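Local coordinates for protein thermosome subunit (Methanococcoides burtonii, PDB 3AQ1) that probably acts as an ATP-dependent group II chaperonin, binding unfolded proteins and promoting their folding, here crystallised as an open-state monomer, at residues R176-P182 with E257-A263. Numbering follows the deposited sequence.
Sequences RSHPNMP and EKAGIYA
S177 N donates to A263 O over 2.9 Å, and the 164° angle at the hydrogen marks this as a nearly straight backbone bond. Two weak sulfur bonds follow: M181 SD accepts from A263 N at 3.3 Å across the contact and from H178 N within its own loop. M181 reaches the strand because its chain runs extended beyond CG, which also lays M181 CE against A263 CB at 3.7 Å. CH-pi contact joins R176 to Y262: R176 CG stands 3.7 Å from the centroid of the Y262 ring, over its face, 19° off the normal. The bend at chi3 turns the guanidinium back to its own loop, where NH1 donates to M181 O, while NH2 forms a salt bridge with E303. Beside the helix end, the H178 ring has E257 CB over one face, while H178 ND1 accepts from N180 N, which lies close to the ring plane, at 3.3 Å. With the imidazole cut back to an alanine, the N180 amide would probably lose this acceptor and a gap open beside E257. A water bridges N180 O and E257 O. The loop 176-182 thus lies across the link from helix 250-258, closed by a Schellman motif at G260, to strand 262-264, in a beta-alpha-beta crossover of the apical domain whose last strand pairs in parallel with 241-244.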
loop_
_atom_site.group_PDB
_atom_site.type_symbol
_atom_site.label_atom_id
_atom_site.label_comp_id
_atom_site.label_asym_id
_atom_site.label_seq_id
_atom_site.Cartn_x
_atom_site.Cartn_y
_atom_site.Cartn_z
ATOM N N ARG A 176 1.411 -30.280 10.811
ATOM C CA ARG A 176 0.707 -31.446 10.280
ATOM C C ARG A 176 -0.321 -31.881 11.303
ATOM O O ARG A 176 -0.030 -31.881 12.506
ATOM C CB ARG A 176 1.672 -32.595 10.055
ATOM C CG ARG A 176 2.548 -32.463 8.859
ATOM C CD ARG A 176 3.625 -33.505 8.933
ATOM N NE ARG A 176 4.559 -33.191 10.002
ATOM C CZ ARG A 176 5.426 -34.055 10.513
ATOM N NH1 ARG A 176 5.462 -35.294 10.060
ATOM N NH2 ARG A 176 6.253 -33.683 11.482
ATOM N N SER A 177 -1.509 -32.265 10.837
ATOM C CA SER A 177 -2.575 -32.665 11.753
ATOM C C SER A 177 -2.305 -34.009 12.411
ATOM O O SER A 177 -2.790 -34.272 13.525
ATOM C CB SER A 177 -3.936 -32.701 11.058
ATOM O OG SER A 177 -3.973 -33.752 10.119
ATOM N N HIS A 178 -1.561 -34.860 11.707
ATOM C CA HIS A 178 -1.211 -36.198 12.192
ATOM C C HIS A 178 0.297 -36.350 12.052
ATOM O O HIS A 178 0.875 -35.961 11.040
ATOM C CB HIS A 178 -1.954 -37.286 11.394
ATOM C CG HIS A 178 -2.023 -38.622 12.078
ATOM N ND1 HIS A 178 -0.964 -39.505 12.109
ATOM C CD2 HIS A 178 -3.043 -39.241 12.724
ATOM C CE1 HIS A 178 -1.323 -40.601 12.754
ATOM N NE2 HIS A 178 -2.580 -40.468 13.139
ATOM N N PRO A 179 0.941 -36.908 13.079
ATOM C CA PRO A 179 2.404 -36.955 13.146
ATOM C C PRO A 179 3.014 -37.954 12.165
ATOM O O PRO A 179 4.220 -37.894 11.900
ATOM C CB PRO A 179 2.677 -37.405 14.584
ATOM C CG PRO A 179 1.367 -37.301 15.288
ATOM C CD PRO A 179 0.317 -37.498 14.268
ATOM N N ASN A 180 2.209 -38.862 11.627
ATOM C CA ASN A 180 2.764 -39.808 10.665
ATOM C C ASN A 180 2.688 -39.320 9.226
ATOM O O ASN A 180 3.117 -40.019 8.319
ATOM C CB ASN A 180 2.168 -41.211 10.832
ATOM C CG ASN A 180 2.453 -41.796 12.205
ATOM O OD1 ASN A 180 3.372 -41.352 12.901
ATOM N ND2 ASN A 180 1.662 -42.784 12.612
ATOM N N MET A 181 2.163 -38.113 9.026
ATOM C CA MET A 181 2.152 -37.506 7.700
ATOM C C MET A 181 3.571 -37.138 7.309
ATOM O O MET A 181 4.391 -36.871 8.171
ATOM C CB MET A 181 1.248 -36.284 7.690
ATOM C CG MET A 181 -0.192 -36.622 7.982
ATOM S SD MET A 181 -1.245 -35.179 8.116
ATOM C CE MET A 181 -2.857 -35.931 8.211
ATOM N N PRO A 182 3.880 -37.148 6.008
ATOM C CA PRO A 182 5.251 -36.870 5.550
ATOM C C PRO A 182 5.743 -35.457 5.904
ATOM O O PRO A 182 4.960 -34.507 5.892
ATOM C CB PRO A 182 5.151 -37.050 4.019
ATOM C CG PRO A 182 3.704 -36.856 3.704
ATOM C CD PRO A 182 2.995 -37.488 4.882
ATOM N N GLU A 257 -3.677 -39.923 6.212
ATOM C CA GLU A 257 -2.308 -40.155 6.629
ATOM C C GLU A 257 -1.732 -41.401 5.962
ATOM O O GLU A 257 -0.606 -41.382 5.447
ATOM C CB GLU A 257 -2.257 -40.298 8.144
ATOM C CG GLU A 257 -0.898 -40.594 8.663
ATOM C CD GLU A 257 -0.649 -42.060 8.790
ATOM O OE1 GLU A 257 -1.411 -42.729 9.517
ATOM O OE2 GLU A 257 0.320 -42.539 8.169
ATOM N N LYS A 258 -2.504 -42.484 5.970
ATOM C CA LYS A 258 -2.034 -43.723 5.360
ATOM C C LYS A 258 -1.812 -43.573 3.855
ATOM O O LYS A 258 -0.921 -44.203 3.302
ATOM C CB LYS A 258 -2.924 -44.931 5.720
ATOM C CG LYS A 258 -2.581 -45.581 7.088
ATOM C CD LYS A 258 -1.113 -46.035 7.128
ATOM C CE LYS A 258 -0.572 -46.241 8.539
ATOM N NZ LYS A 258 0.901 -45.933 8.633
ATOM N N ALA A 259 -2.582 -42.704 3.207
ATOM C CA ALA A 259 -2.362 -42.418 1.791
ATOM C C ALA A 259 -1.129 -41.531 1.475
ATOM O O ALA A 259 -0.878 -41.200 0.317
ATOM C CB ALA A 259 -3.646 -41.834 1.153
ATOM N N GLY A 260 -0.368 -41.143 2.498
ATOM C CA GLY A 260 0.829 -40.332 2.306
ATOM C C GLY A 260 0.566 -38.836 2.145
ATOM O O GLY A 260 1.385 -38.089 1.588
ATOM N N ILE A 261 -0.574 -38.393 2.659
ATOM C CA ILE A 261 -1.010 -37.008 2.489
ATOM C C ILE A 261 -0.708 -36.043 3.655
ATOM O O ILE A 261 -1.061 -36.281 4.810
ATOM C CB ILE A 261 -2.503 -36.944 2.085
ATOM C CG1 ILE A 261 -2.720 -37.716 0.782
ATOM C CG2 ILE A 261 -2.936 -35.516 1.891
ATOM C CD1 ILE A 261 -4.130 -37.620 0.253
ATOM N N TYR A 262 -0.031 -34.952 3.317
ATOM C CA TYR A 262 0.259 -33.868 4.246
ATOM C C TYR A 262 -1.007 -33.016 4.426
ATOM O O TYR A 262 -1.402 -32.275 3.506
ATOM C CB TYR A 262 1.387 -33.006 3.668
ATOM C CG TYR A 262 1.967 -31.952 4.599
ATOM C CD1 TYR A 262 1.198 -30.876 5.056
ATOM C CD2 TYR A 262 3.299 -32.010 4.985
ATOM C CE1 TYR A 262 1.745 -29.909 5.888
ATOM C CE2 TYR A 262 3.846 -31.054 5.811
ATOM C CZ TYR A 262 3.069 -30.013 6.263
ATOM O OH TYR A 262 3.648 -29.082 7.085
ATOM N N ALA A 263 -1.656 -33.132 5.587
ATOM C CA ALA A 263 -2.867 -32.350 5.836
ATOM C C ALA A 263 -2.751 -31.451 7.059
ATOM O O ALA A 263 -2.159 -31.824 8.063
ATOM C CB ALA A 263 -4.103 -33.247 5.939
HETATM O O HOH W 1 2.135 -40.744 5.937
#